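Local coordinates for protein cycloalternan-forming enzyme (Listeria monocytogenes serovar 1/2a, PDB 5F7U) that is a multidomain protein of glycoside hydrolase family 31, built round a TIM barrel with accessory beta domains, and binds glycans and magnesium ions, at residues A[458-463]-A[499-504]; A[796-801]-A[831-836]; A[827-832]-A[875-880]. The protein carries 1 engineered substitution. All blocks are in the same frame, centred on the assembly; numbering follows the deposited sequence.

Interaction 1. Residues A[458-463]-A[499-504]; sequences VPVLKD and QWFGNG. With GLC (alpha-D-glucopyranose), chain F.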
ATOM      1  N   VAL A 458       0.103 -21.800  -7.082  1.00 14.42           N
ATOM      2  CA  VAL A 458       0.735 -21.981  -5.762  1.00 14.63           C
ATOM      3  C   VAL A 458       2.201 -22.418  -5.951  1.00 15.25           C
ATOM      4  O   VAL A 458       2.559 -22.917  -7.028  1.00 15.59           O
ATOM      5  CB  VAL A 458      -0.014 -22.995  -4.859  1.00 14.79           C
ATOM      6  CG1 VAL A 458      -1.301 -22.386  -4.333  1.00 14.80           C
ATOM      7  CG2 VAL A 458      -0.317 -24.292  -5.601  1.00 15.57           C
ATOM      8  N   PRO A 459       3.040 -22.259  -4.907  1.00 15.31           N
ATOM      9  CA  PRO A 459       4.471 -22.598  -5.022  1.00 15.82           C
ATOM     10  C   PRO A 459       4.782 -24.037  -4.590  1.00 16.33           C
ATOM     11  O   PRO A 459       5.944 -24.401  -4.424  1.00 16.89           O
ATOM     12  CB  PRO A 459       5.117 -21.603  -4.044  1.00 15.50           C
ATOM     13  CG  PRO A 459       4.078 -21.445  -2.956  1.00 15.17           C
ATOM     14  CD  PRO A 459       2.750 -21.489  -3.669  1.00 14.92           C
ATOM     15  N   VAL A 460       3.735 -24.824  -4.386  1.00 16.79           N
ATOM     16  CA  VAL A 460       3.833 -26.135  -3.760  1.00 17.59           C
ATOM     17  C   VAL A 460       3.349 -27.169  -4.760  1.00 18.58           C
ATOM     18  O   VAL A 460       2.430 -26.899  -5.510  1.00 18.37           O
ATOM     19  CB  VAL A 460       3.015 -26.161  -2.432  1.00 17.58           C
ATOM     20  CG1 VAL A 460       1.522 -25.902  -2.673  1.00 17.66           C
ATOM     21  CG2 VAL A 460       3.244 -27.444  -1.643  1.00 17.96           C
ATOM     22  N   LEU A 461       4.004 -28.331  -4.788  1.00 19.48           N
ATOM     23  CA  LEU A 461       3.470 -29.491  -5.481  1.00 21.14           C
ATOM     24  C   LEU A 461       2.578 -30.235  -4.494  1.00 22.03           C
ATOM     25  O   LEU A 461       3.047 -30.702  -3.448  1.00 21.23           O
ATOM     26  CB  LEU A 461       4.591 -30.393  -5.994  1.00 22.11           C
ATOM     27  CG  LEU A 461       4.137 -31.629  -6.779  1.00 23.47           C
ATOM     28  CD1 LEU A 461       4.964 -31.754  -8.051  1.00 24.49           C
ATOM     29  CD2 LEU A 461       4.231 -32.890  -5.940  1.00 24.93           C
ATOM     30  N   LYS A 462       1.293 -30.317  -4.837  1.00 23.48           N
ATOM     31  CA  LYS A 462       0.281 -30.876  -3.956  1.00 25.17           C
ATOM     32  C   LYS A 462       0.537 -32.357  -3.743  1.00 26.61           C
ATOM     33  O   LYS A 462       0.822 -33.078  -4.694  1.00 26.68           O
ATOM     34  CB  LYS A 462      -1.111 -30.635  -4.542  1.00 26.69           C
ATOM     35  CG  LYS A 462      -2.215 -31.391  -3.822  1.00 28.93           C
ATOM     36  CD  LYS A 462      -3.411 -31.591  -4.726  1.00 31.28           C
ATOM     37  CE  LYS A 462      -4.303 -32.683  -4.171  1.00 31.90           C
ATOM     38  NZ  LYS A 462      -5.612 -32.648  -4.870  1.00 33.39           N
ATOM     39  N   ASP A 463       0.462 -32.806  -2.489  1.00 27.62           N
ATOM     40  CA  ASP A 463       0.520 -34.239  -2.205  1.00 29.56           C
ATOM     41  C   ASP A 463      -0.391 -34.567  -1.031  1.00 31.09           C
ATOM     42  O   ASP A 463       0.004 -34.435   0.127  1.00 31.41           O
ATOM     43  CB  ASP A 463       1.958 -34.716  -1.944  1.00 30.04           C
ATOM     44  CG  ASP A 463       2.062 -36.232  -1.752  1.00 31.27           C
ATOM     45  OD1 ASP A 463       1.031 -36.942  -1.788  1.00 32.10           O
ATOM     46  OD2 ASP A 463       3.191 -36.725  -1.550  1.00 31.89           O
ATOM     47  N   GLN A 499      -1.422 -27.408   7.824  1.00 28.85           N
ATOM     48  CA  GLN A 499      -1.494 -26.132   7.117  1.00 28.53           C
ATOM     49  C   GLN A 499      -2.119 -26.268   5.739  1.00 28.57           C
ATOM     50  O   GLN A 499      -2.403 -27.381   5.283  1.00 28.99           O
ATOM     51  CB  GLN A 499      -0.106 -25.488   7.011  1.00 28.69           C
ATOM     52  CG  GLN A 499       0.638 -25.398   8.334  1.00 30.39           C
ATOM     53  CD  GLN A 499      -0.053 -24.512   9.349  1.00 31.12           C
ATOM     54  OE1 GLN A 499      -0.705 -23.530   9.006  1.00 31.42           O
ATOM     55  NE2 GLN A 499       0.087 -24.862  10.614  1.00 33.00           N
ATOM     56  N   TRP A 500      -2.329 -25.122   5.091  1.00 28.21           N
ATOM     57  CA  TRP A 500      -2.827 -25.074   3.723  1.00 28.38           C
ATOM     58  C   TRP A 500      -1.815 -25.794   2.836  1.00 27.70           C
ATOM     59  O   TRP A 500      -0.617 -25.499   2.904  1.00 28.60           O
ATOM     60  CB  TRP A 500      -3.011 -23.621   3.295  1.00 28.78           C
ATOM     61  CG  TRP A 500      -3.805 -23.451   2.019  1.00 29.36           C
ATOM     62  CD1 TRP A 500      -4.893 -24.182   1.616  1.00 29.64           C
ATOM     63  CD2 TRP A 500      -3.569 -22.480   0.996  1.00 29.04           C
ATOM     64  NE1 TRP A 500      -5.348 -23.724   0.396  1.00 30.62           N
ATOM     65  CE2 TRP A 500      -4.557 -22.677  -0.004  1.00 29.58           C
ATOM     66  CE3 TRP A 500      -2.629 -21.445   0.833  1.00 28.95           C
ATOM     67  CZ2 TRP A 500      -4.631 -21.877  -1.160  1.00 29.73           C
ATOM     68  CZ3 TRP A 500      -2.692 -20.660  -0.324  1.00 28.48           C
ATOM     69  CH2 TRP A 500      -3.691 -20.883  -1.306  1.00 29.35           C
ATOM     70  N   PHE A 501      -2.289 -26.764   2.057  1.00 26.84           N
ATOM     71  CA  PHE A 501      -1.419 -27.639   1.250  1.00 26.51           C
ATOM     72  C   PHE A 501      -0.410 -28.452   2.096  1.00 26.12           C
ATOM     73  O   PHE A 501       0.660 -28.836   1.617  1.00 25.68           O
ATOM     74  CB  PHE A 501      -0.728 -26.875   0.096  1.00 26.32           C
ATOM     75  CG  PHE A 501      -1.625 -26.594  -1.082  1.00 26.72           C
ATOM     76  CD1 PHE A 501      -1.803 -27.552  -2.087  1.00 28.31           C
ATOM     77  CD2 PHE A 501      -2.279 -25.359  -1.199  1.00 26.59           C
ATOM     78  CE1 PHE A 501      -2.624 -27.288  -3.188  1.00 28.17           C
ATOM     79  CE2 PHE A 501      -3.106 -25.088  -2.294  1.00 26.89           C
ATOM     80  CZ  PHE A 501      -3.276 -26.056  -3.290  1.00 27.40           C
ATOM     81  N   GLY A 502      -0.789 -28.748   3.346  1.00 25.44           N
ATOM     82  CA  GLY A 502      -0.059 -29.676   4.207  1.00 24.84           C
ATOM     83  C   GLY A 502       0.355 -30.942   3.477  1.00 24.71           C
ATOM     84  O   GLY A 502      -0.413 -31.478   2.664  1.00 25.23           O
ATOM     85  N   ASN A 503       1.579 -31.385   3.756  1.00 24.01           N
ATOM     86  CA  ASN A 503       2.245 -32.530   3.113  1.00 24.38           C
ATOM     87  C   ASN A 503       2.741 -32.261   1.679  1.00 23.27           C
ATOM     88  O   ASN A 503       3.429 -33.098   1.095  1.00 23.77           O
ATOM     89  CB  ASN A 503       1.403 -33.822   3.172  1.00 25.80           C
ATOM     90  CG  ASN A 503       2.216 -35.060   2.850  1.00 27.15           C
ATOM     91  OD1 ASN A 503       3.198 -35.377   3.535  1.00 28.07           O
ATOM     92  ND2 ASN A 503       1.826 -35.767   1.787  1.00 28.17           N
ATOM     93  N   GLY A 504       2.396 -31.101   1.131  1.00 21.93           N
ATOM     94  CA  GLY A 504       2.880 -30.713  -0.197  1.00 21.03           C
ATOM     95  C   GLY A 504       4.361 -30.363  -0.159  1.00 20.67           C
ATOM     96  O   GLY A 504       4.888 -29.959   0.884  1.00 20.26           O
TER
HETATM   97  C1  GLC F   1      -7.836 -21.110   3.215  1.00 38.74           C
HETATM   98  C2  GLC F   1      -6.434 -20.784   2.686  1.00 36.33           C
HETATM   99  C3  GLC F   1      -6.426 -19.484   1.869  1.00 33.93           C
HETATM  100  C4  GLC F   1      -7.411 -19.569   0.696  1.00 32.96           C
HETATM  101  C5  GLC F   1      -8.796 -19.925   1.283  1.00 36.21           C
HETATM  102  C6  GLC F   1      -9.870 -20.144   0.227  1.00 36.33           C
HETATM  103  O1  GLC F   1      -8.199 -20.193   4.258  1.00 43.14           O
HETATM  104  O2  GLC F   1      -5.536 -20.660   3.789  1.00 35.20           O
HETATM  105  O3  GLC F   1      -5.097 -19.214   1.427  1.00 33.34           O
HETATM  106  O4  GLC F   1      -7.518 -18.310  -0.010  1.00 27.21           O
HETATM  107  O5  GLC F   1      -8.815 -21.075   2.158  1.00 38.79           O
HETATM  108  O6  GLC F   1     -10.677 -18.973   0.305  1.00 36.91           O
HETATM  109  O   HOH W   1      -0.567 -31.034  -0.464  1.00 25.33           O

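Interaction 2. Residues A[796-801]-A[831-836]; sequences AKAGAI and YPSGDS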
ATOM      1  N   ALA A 796      -9.412  18.307  -5.233  1.00 14.42           N
ATOM      2  CA  ALA A 796      -8.136  18.587  -5.886  1.00 15.13           C
ATOM      3  C   ALA A 796      -7.398  19.699  -5.166  1.00 15.70           C
ATOM      4  O   ALA A 796      -7.976  20.717  -4.819  1.00 16.10           O
ATOM      5  CB  ALA A 796      -8.349  18.978  -7.344  1.00 15.21           C
ATOM      6  N   LYS A 797      -6.098  19.487  -5.009  1.00 16.45           N
ATOM      7  CA  LYS A 797      -5.155  20.426  -4.403  1.00 17.38           C
ATOM      8  C   LYS A 797      -4.960  21.635  -5.309  1.00 17.35           C
ATOM      9  O   LYS A 797      -5.027  21.517  -6.534  1.00 17.23           O
ATOM     10  CB  LYS A 797      -3.834  19.683  -4.258  1.00 19.36           C
ATOM     11  CG  LYS A 797      -2.739  20.383  -3.506  1.00 22.10           C
ATOM     12  CD  LYS A 797      -1.656  19.359  -3.163  1.00 23.62           C
ATOM     13  CE  LYS A 797      -0.798  18.940  -4.341  1.00 25.11           C
ATOM     14  NZ  LYS A 797       0.332  18.099  -3.817  1.00 26.60           N
ATOM     15  N   ALA A 798      -4.712  22.799  -4.699  1.00 17.49           N
ATOM     16  CA  ALA A 798      -4.413  24.026  -5.451  1.00 17.37           C
ATOM     17  C   ALA A 798      -3.252  23.806  -6.417  1.00 17.21           C
ATOM     18  O   ALA A 798      -2.227  23.239  -6.040  1.00 16.66           O
ATOM     19  CB  ALA A 798      -4.101  25.171  -4.482  1.00 18.04           C
ATOM     20  N   GLY A 799      -3.422  24.243  -7.659  1.00 17.20           N
ATOM     21  CA  GLY A 799      -2.352  24.126  -8.649  1.00 17.51           C
ATOM     22  C   GLY A 799      -2.410  22.832  -9.435  1.00 17.29           C
ATOM     23  O   GLY A 799      -1.660  22.684 -10.404  1.00 17.93           O
ATOM     24  N   ALA A 800      -3.322  21.926  -9.067  1.00 16.58           N
ATOM     25  CA  ALA A 800      -3.438  20.610  -9.741  1.00 16.24           C
ATOM     26  C   ALA A 800      -3.654  20.734 -11.243  1.00 16.51           C
ATOM     27  O   ALA A 800      -4.416  21.581 -11.702  1.00 16.72           O
ATOM     28  CB  ALA A 800      -4.554  19.780  -9.125  1.00 15.79           C
ATOM     29  N   ILE A 801      -2.957  19.878 -11.982  1.00 16.45           N
ATOM     30  CA  ILE A 801      -3.142  19.682 -13.425  1.00 16.77           C
ATOM     31  C   ILE A 801      -3.417  18.189 -13.566  1.00 16.62           C
ATOM     32  O   ILE A 801      -2.539  17.368 -13.307  1.00 16.94           O
ATOM     33  CB  ILE A 801      -1.898  20.109 -14.250  1.00 17.18           C
ATOM     34  CG1 ILE A 801      -1.594  21.603 -14.019  1.00 17.83           C
ATOM     35  CG2 ILE A 801      -2.145  19.827 -15.738  1.00 17.96           C
ATOM     36  CD1 ILE A 801      -0.139  22.008 -14.246  1.00 18.15           C
ATOM     37  N   TYR A 831      -6.644  23.603 -11.736  1.00 16.66           N
ATOM     38  CA  TYR A 831      -7.045  24.470 -10.628  1.00 16.60           C
ATOM     39  C   TYR A 831      -5.931  25.490 -10.432  1.00 16.86           C
ATOM     40  O   TYR A 831      -4.990  25.237  -9.665  1.00 16.55           O
ATOM     41  CB  TYR A 831      -7.330  23.624  -9.356  1.00 16.20           C
ATOM     42  CG  TYR A 831      -8.483  22.676  -9.583  1.00 16.25           C
ATOM     43  CD1 TYR A 831      -9.803  23.103  -9.410  1.00 16.57           C
ATOM     44  CD2 TYR A 831      -8.259  21.373 -10.014  1.00 16.43           C
ATOM     45  CE1 TYR A 831     -10.875  22.244  -9.646  1.00 16.49           C
ATOM     46  CE2 TYR A 831      -9.317  20.501 -10.247  1.00 16.49           C
ATOM     47  CZ  TYR A 831     -10.621  20.953 -10.069  1.00 16.55           C
ATOM     48  OH  TYR A 831     -11.675  20.114 -10.303  1.00 16.65           O
ATOM     49  N   PRO A 832      -6.013  26.648 -11.142  1.00 17.15           N
ATOM     50  CA  PRO A 832      -4.872  27.570 -11.145  1.00 17.82           C
ATOM     51  C   PRO A 832      -4.547  28.109  -9.754  1.00 17.93           C
ATOM     52  O   PRO A 832      -5.446  28.528  -9.012  1.00 18.23           O
ATOM     53  CB  PRO A 832      -5.334  28.721 -12.051  1.00 18.22           C
ATOM     54  CG  PRO A 832      -6.488  28.198 -12.832  1.00 18.36           C
ATOM     55  CD  PRO A 832      -7.142  27.168 -11.946  1.00 17.54           C
ATOM     56  N   SER A 833      -3.262  28.070  -9.423  1.00 18.11           N
ATOM     57  CA  SER A 833      -2.730  28.610  -8.175  1.00 18.80           C
ATOM     58  C   SER A 833      -1.245  28.834  -8.352  1.00 19.37           C
ATOM     59  O   SER A 833      -0.475  27.883  -8.345  1.00 19.35           O
ATOM     60  CB  SER A 833      -2.951  27.651  -7.009  1.00 18.69           C
ATOM     61  OG  SER A 833      -2.453  28.269  -5.826  1.00 19.64           O
ATOM     62  N   GLY A 834      -0.853  30.094  -8.551  1.00 20.00           N
ATOM     63  CA  GLY A 834       0.541  30.428  -8.861  1.00 20.86           C
ATOM     64  C   GLY A 834       1.035  29.664 -10.077  1.00 21.52           C
ATOM     65  O   GLY A 834       0.269  29.435 -11.032  1.00 21.25           O
ATOM     66  N   ASP A 835       2.311  29.274 -10.048  1.00 22.11           N
ATOM     67  CA  ASP A 835       2.925  28.549 -11.161  1.00 22.68           C
ATOM     68  C   ASP A 835       2.971  27.091 -10.815  1.00 22.44           C
ATOM     69  O   ASP A 835       3.523  26.715  -9.787  1.00 22.24           O
ATOM     70  CB  ASP A 835       4.345  29.057 -11.449  1.00 24.00           C
ATOM     71  CG  ASP A 835       4.355  30.442 -12.062  1.00 25.29           C
ATOM     72  OD1 ASP A 835       3.300  30.923 -12.529  1.00 24.87           O
ATOM     73  OD2 ASP A 835       5.446  31.054 -12.102  1.00 26.98           O
ATOM     74  N   SER A 836       2.354  26.273 -11.655  1.00 21.83           N
ATOM     75  CA  SER A 836       2.409  24.842 -11.458  1.00 21.60           C
ATOM     76  C   SER A 836       2.802  24.124 -12.732  1.00 22.10           C
ATOM     77  O   SER A 836       2.681  24.665 -13.841  1.00 21.89           O
ATOM     78  CB  SER A 836       1.110  24.305 -10.823  1.00 21.25           C
ATOM     79  OG  SER A 836      -0.034  24.681 -11.550  1.00 21.41           O
TER

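Interaction 3. Residues A[827-832]-A[875-880]; sequences TFRVYP and TMQVFS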
ATOM      1  N   THR A 827      -8.063  15.520 -21.992  1.00 18.84           N
ATOM      2  CA  THR A 827      -8.526  16.695 -21.257  1.00 19.04           C
ATOM      3  C   THR A 827      -7.594  16.943 -20.080  1.00 18.75           C
ATOM      4  O   THR A 827      -7.090  15.986 -19.504  1.00 18.61           O
ATOM      5  CB  THR A 827      -9.981  16.500 -20.775  1.00 19.00           C
ATOM      6  OG1 THR A 827     -10.829  16.265 -21.910  1.00 19.86           O
ATOM      7  CG2 THR A 827     -10.525  17.728 -20.024  1.00 19.00           C
ATOM      8  N   PHE A 828      -7.332  18.211 -19.751  1.00 18.81           N
ATOM      9  CA  PHE A 828      -6.561  18.525 -18.549  1.00 18.83           C
ATOM     10  C   PHE A 828      -7.380  19.454 -17.676  1.00 18.46           C
ATOM     11  O   PHE A 828      -7.672  20.587 -18.083  1.00 18.65           O
ATOM     12  CB  PHE A 828      -5.204  19.169 -18.879  1.00 19.87           C
ATOM     13  CG  PHE A 828      -4.287  18.267 -19.647  1.00 20.84           C
ATOM     14  CD1 PHE A 828      -4.380  18.184 -21.037  1.00 21.95           C
ATOM     15  CD2 PHE A 828      -3.329  17.487 -18.981  1.00 21.04           C
ATOM     16  CE1 PHE A 828      -3.554  17.323 -21.756  1.00 22.61           C
ATOM     17  CE2 PHE A 828      -2.481  16.651 -19.701  1.00 21.55           C
ATOM     18  CZ  PHE A 828      -2.609  16.559 -21.085  1.00 22.16           C
ATOM     19  N   ARG A 829      -7.746  18.955 -16.499  1.00 17.55           N
ATOM     20  CA  ARG A 829      -8.449  19.733 -15.490  1.00 17.30           C
ATOM     21  C   ARG A 829      -7.408  20.509 -14.685  1.00 17.06           C
ATOM     22  O   ARG A 829      -6.445  19.924 -14.192  1.00 17.11           O
ATOM     23  CB  ARG A 829      -9.257  18.785 -14.592  1.00 16.97           C
ATOM     24  CG  ARG A 829     -10.041  19.420 -13.453  1.00 16.77           C
ATOM     25  CD  ARG A 829     -11.239  20.250 -13.914  1.00 17.28           C
ATOM     26  NE  ARG A 829     -12.346  19.459 -14.456  1.00 17.40           N
ATOM     27  CZ  ARG A 829     -13.266  18.832 -13.731  1.00 17.22           C
ATOM     28  NH1 ARG A 829     -14.262  18.196 -14.352  1.00 17.72           N
ATOM     29  NH2 ARG A 829     -13.206  18.848 -12.396  1.00 17.14           N
ATOM     30  N   VAL A 830      -7.613  21.826 -14.560  1.00 17.09           N
ATOM     31  CA  VAL A 830      -6.622  22.740 -13.999  1.00 17.15           C
ATOM     32  C   VAL A 830      -7.271  23.587 -12.916  1.00 16.84           C
ATOM     33  O   VAL A 830      -8.311  24.207 -13.158  1.00 16.86           O
ATOM     34  CB  VAL A 830      -6.027  23.666 -15.101  1.00 17.80           C
ATOM     35  CG1 VAL A 830      -5.054  24.686 -14.503  1.00 18.05           C
ATOM     36  CG2 VAL A 830      -5.300  22.823 -16.164  1.00 18.07           C
ATOM     37  N   TYR A 831      -6.644  23.603 -11.736  1.00 16.66           N
ATOM     38  CA  TYR A 831      -7.045  24.470 -10.628  1.00 16.60           C
ATOM     39  C   TYR A 831      -5.931  25.490 -10.432  1.00 16.86           C
ATOM     40  O   TYR A 831      -4.990  25.237  -9.665  1.00 16.55           O
ATOM     41  CB  TYR A 831      -7.330  23.624  -9.356  1.00 16.20           C
ATOM     42  CG  TYR A 831      -8.483  22.676  -9.583  1.00 16.25           C
ATOM     43  CD1 TYR A 831      -9.803  23.103  -9.410  1.00 16.57           C
ATOM     44  CD2 TYR A 831      -8.259  21.373 -10.014  1.00 16.43           C
ATOM     45  CE1 TYR A 831     -10.875  22.244  -9.646  1.00 16.49           C
ATOM     46  CE2 TYR A 831      -9.317  20.501 -10.247  1.00 16.49           C
ATOM     47  CZ  TYR A 831     -10.621  20.953 -10.069  1.00 16.55           C
ATOM     48  OH  TYR A 831     -11.675  20.114 -10.303  1.00 16.65           O
ATOM     49  N   PRO A 832      -6.013  26.648 -11.142  1.00 17.15           N
ATOM     50  CA  PRO A 832      -4.872  27.570 -11.145  1.00 17.82           C
ATOM     51  C   PRO A 832      -4.547  28.109  -9.754  1.00 17.93           C
ATOM     52  O   PRO A 832      -5.446  28.528  -9.012  1.00 18.23           O
ATOM     53  CB  PRO A 832      -5.334  28.721 -12.051  1.00 18.22           C
ATOM     54  CG  PRO A 832      -6.488  28.198 -12.832  1.00 18.36           C
ATOM     55  CD  PRO A 832      -7.142  27.168 -11.946  1.00 17.54           C
ATOM     56  N   THR A 875      -8.218  19.317 -24.633  1.00 22.09           N
ATOM     57  CA  THR A 875      -9.190  20.222 -24.038  1.00 21.86           C
ATOM     58  C   THR A 875      -8.730  20.566 -22.625  1.00 21.60           C
ATOM     59  O   THR A 875      -8.559  19.674 -21.796  1.00 20.90           O
ATOM     60  CB  THR A 875     -10.602  19.601 -23.979  1.00 21.81           C
ATOM     61  OG1 THR A 875     -11.043  19.235 -25.299  1.00 22.19           O
ATOM     62  CG2 THR A 875     -11.611  20.580 -23.357  1.00 21.89           C
ATOM     63  N   MET A 876      -8.511  21.846 -22.355  1.00 21.76           N
ATOM     64  CA  MET A 876      -8.301  22.282 -20.977  1.00 21.84           C
ATOM     65  C   MET A 876      -9.668  22.497 -20.323  1.00 21.22           C
ATOM     66  O   MET A 876     -10.580  23.048 -20.954  1.00 21.34           O
ATOM     67  CB  MET A 876      -7.517  23.607 -20.904  1.00 23.36           C
ATOM     68  CG  MET A 876      -6.196  23.665 -21.654  1.00 25.17           C
ATOM     69  SD  MET A 876      -4.980  22.409 -21.192  1.00 27.16           S
ATOM     70  CE  MET A 876      -4.703  22.780 -19.472  1.00 26.54           C
ATOM     71  N   GLN A 877      -9.801  22.092 -19.060  1.00 19.75           N
ATOM     72  CA  GLN A 877     -10.925  22.546 -18.243  1.00 19.01           C
ATOM     73  C   GLN A 877     -10.360  23.334 -17.073  1.00 18.33           C
ATOM     74  O   GLN A 877      -9.879  22.760 -16.088  1.00 17.86           O
ATOM     75  CB  GLN A 877     -11.781  21.382 -17.721  1.00 18.67           C
ATOM     76  CG  GLN A 877     -12.535  20.595 -18.789  1.00 19.30           C
ATOM     77  CD  GLN A 877     -13.432  19.522 -18.202  1.00 19.18           C
ATOM     78  OE1 GLN A 877     -13.175  18.989 -17.111  1.00 18.88           O
ATOM     79  NE2 GLN A 877     -14.502  19.186 -18.933  1.00 19.62           N
ATOM     80  N   VAL A 878     -10.426  24.654 -17.185  1.00 18.17           N
ATOM     81  CA  VAL A 878      -9.789  25.544 -16.211  1.00 17.98           C
ATOM     82  C   VAL A 878     -10.834  26.069 -15.231  1.00 17.80           C
ATOM     83  O   VAL A 878     -11.823  26.693 -15.643  1.00 18.43           O
ATOM     84  CB  VAL A 878      -9.083  26.736 -16.912  1.00 18.55           C
ATOM     85  CG1 VAL A 878      -8.261  27.551 -15.919  1.00 18.46           C
ATOM     86  CG2 VAL A 878      -8.202  26.265 -18.060  1.00 19.02           C
ATOM     87  N   PHE A 879     -10.572  25.881 -13.935  1.00 17.23           N
ATOM     88  CA  PHE A 879     -11.458  26.382 -12.864  1.00 17.03           C
ATOM     89  C   PHE A 879     -11.272  27.896 -12.788  1.00 17.70           C
ATOM     90  O   PHE A 879     -10.184  28.371 -12.444  1.00 17.98           O
ATOM     91  CB  PHE A 879     -11.084  25.692 -11.543  1.00 16.25           C
ATOM     92  CG  PHE A 879     -12.076  25.881 -10.416  1.00 15.81           C
ATOM     93  CD1 PHE A 879     -13.423  25.509 -10.552  1.00 15.81           C
ATOM     94  CD2 PHE A 879     -11.631  26.350  -9.164  1.00 15.53           C
ATOM     95  CE1 PHE A 879     -14.318  25.630  -9.474  1.00 15.69           C
ATOM     96  CE2 PHE A 879     -12.520  26.490  -8.102  1.00 15.29           C
ATOM     97  CZ  PHE A 879     -13.857  26.119  -8.247  1.00 15.24           C
ATOM     98  N   SER A 880     -12.306  28.650 -13.161  1.00 18.02           N
ATOM     99  CA  SER A 880     -12.224  30.122 -13.206  1.00 18.57           C
ATOM    100  C   SER A 880     -13.575  30.703 -13.528  1.00 18.89           C
ATOM    101  O   SER A 880     -14.490  29.973 -13.894  1.00 18.54           O
ATOM    102  CB  SER A 880     -11.239  30.595 -14.298  1.00 19.37           C
ATOM    103  OG  SER A 880     -11.812  30.473 -15.602  1.00 20.17           O
TER

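Interaction 1. Residues A[458-463]-A[499-504]
The amide of Asn503 donates from ND2 to the backbone O of Asp463 at 2.8 Å, a fairly straight bond with an N-H...O angle of 158°. The acceptor lies close to the amide plane, whereas the nitrogen sits well above the plane of the Asp463 carbonyl. A chi1 of -165°, which sets CG of Asn503 opposite the backbone N, brings the amide beside that carbonyl. A water makes a second polar link, accepting from Asp463 N at 2.9 Å and donating to Gly502 O. The carboxylate of Asp463 turns to Arg494 in a salt bridge, and Lys462 NZ likewise leaves the contact for Glu406.

Both segments belong to the excursion that follows strand 452-457, the third strand of the family 31 TIM barrel; strand 460-461 pairs antiparallel with 505-506, and 499-504 approaches it through two overlapping type II turns. Here Phe501 is the centre of the apolar packing. Val460 CG1 rests over its face, 4.0 Å from the ring centroid in a CH-pi contact, while Val460 CG2 presses on the backbone of Gly504 at 3.5 Å from its C. Val458 adds CG1, 3.8 Å from Phe501 CE2, and Lys462 CB meets the phenyl edge in its plane.

Trp500, a residue of the glycan pocket, stands between this packing and the sugar. Phe501 CD2 lies over the centre of one indole face, and the glucose occupies the opposite face, its O3 3.3 Å from Trp500 CZ3. Val458 CG1 lies 4.1 Å from Trp500 CH2.

Interaction 2. Residues A[796-801]-A[831-836]
Tyr831 is gripped through both of its backbone polar groups: its N donates to Ala800 O at 3.0 Å, nearly straight at 168°, and its O accepts from Gly799 N at 2.7 Å, a more bent bond of 131°. The same residue fills the tight side of the contact with its ring. Ala796 CB comes within 3.4 Å of Tyr831 CE2, and Ala800 CB stands near CD2, so the ring packs obliquely against two methyls.

Residues 797-800 form a type II turn, closed by Ala800 N on Lys797 O, with Gly799 at its third position, where a positive phi is usual. This turn carries the chain from strand 794-797 of one antiparallel sheet into strand 801-806 of a neighbouring mixed sheet, while 831-836 leaves that mixed sheet for strand 835-842 of a third. The contact therefore sits at a junction of three sheets in the C-terminal beta region.

A second anchored point lies at Ser836, whose OG donates to Gly799 O at 2.8 Å, lying in the carbonyl plane on a lone pair. Its chi1 of 54° tucks the hydroxyl between backbone N and carbonyl carbon, facing the turn, with the buried Ile801 bringing CD1 to 3.8 Å from the same OG. The looser side is that of Ala798 and Ser833, both partly exposed, where Ala798 CB merely touches Ser833 CB at 3.7 Å, methyl against methylene.

Interaction 3. Residues A[827-832]-A[875-880]
Strands 827-830 and 875-879 run parallel, their axes 4.6 Å apart at 15°, in direct register from Thr827 with Thr875 to Val830 with Val878. The ladder zigzags as parallel pairing requires: Phe828 and Val830 each give their N and O to the other strand, reaching Thr875 O, Gln877 N and O, and Phe879 N.

On the sheet face of Phe828 and Val830, Met876 curls back so that its CE and Val830 CG2, two methyls, are pressed close at 3.4 Å, and its sulfur makes an oblique Met-aromatic contact with Phe828. Where the strands end, Tyr831 CE1 lies over the face of the Phe879 ring, the two planes inclined at 56°.

The face of Arg829 and Gln877 carries the polar contact, flanked by Leu917 and Met804. The arginine chain folds over at its two middle torsions, both 70°, bringing NE and NH1 to Gln877 OE1 at 2.8 and 3.1 Å, in the guanidinium plane. Arg829 NH2 donates to Tyr831 OH at 2.9 Å, and Gln877 NE2 continues to Tyr810 O. The buried guanidinium thus meets neutral oxygens on all three nitrogens; its charge is probably offset in part by these dipoles, which it would in turn polarise.

From the N terminus, interaction 1 comes first: it closes the 35-residue excursion that carries helix 469-481 after the third barrel strand, and places Trp500 in a glycan pocket. It is in series with interactions 2 and 3, whose centres lie about 53 and 54 Å from its centre, across the middle of the molecule. Interaction 2 closes a loop containing strands 801-806 and 825-830. Interaction 3 closes a longer loop through strands 835-842, 848-857 and 862-867. These two overlap at Tyr831 and Pro832, neither lying inside the other, with centres about 9 Å apart; interaction 2 joins neighbouring sheets at their junction, interaction 3 knits two strands within one of them.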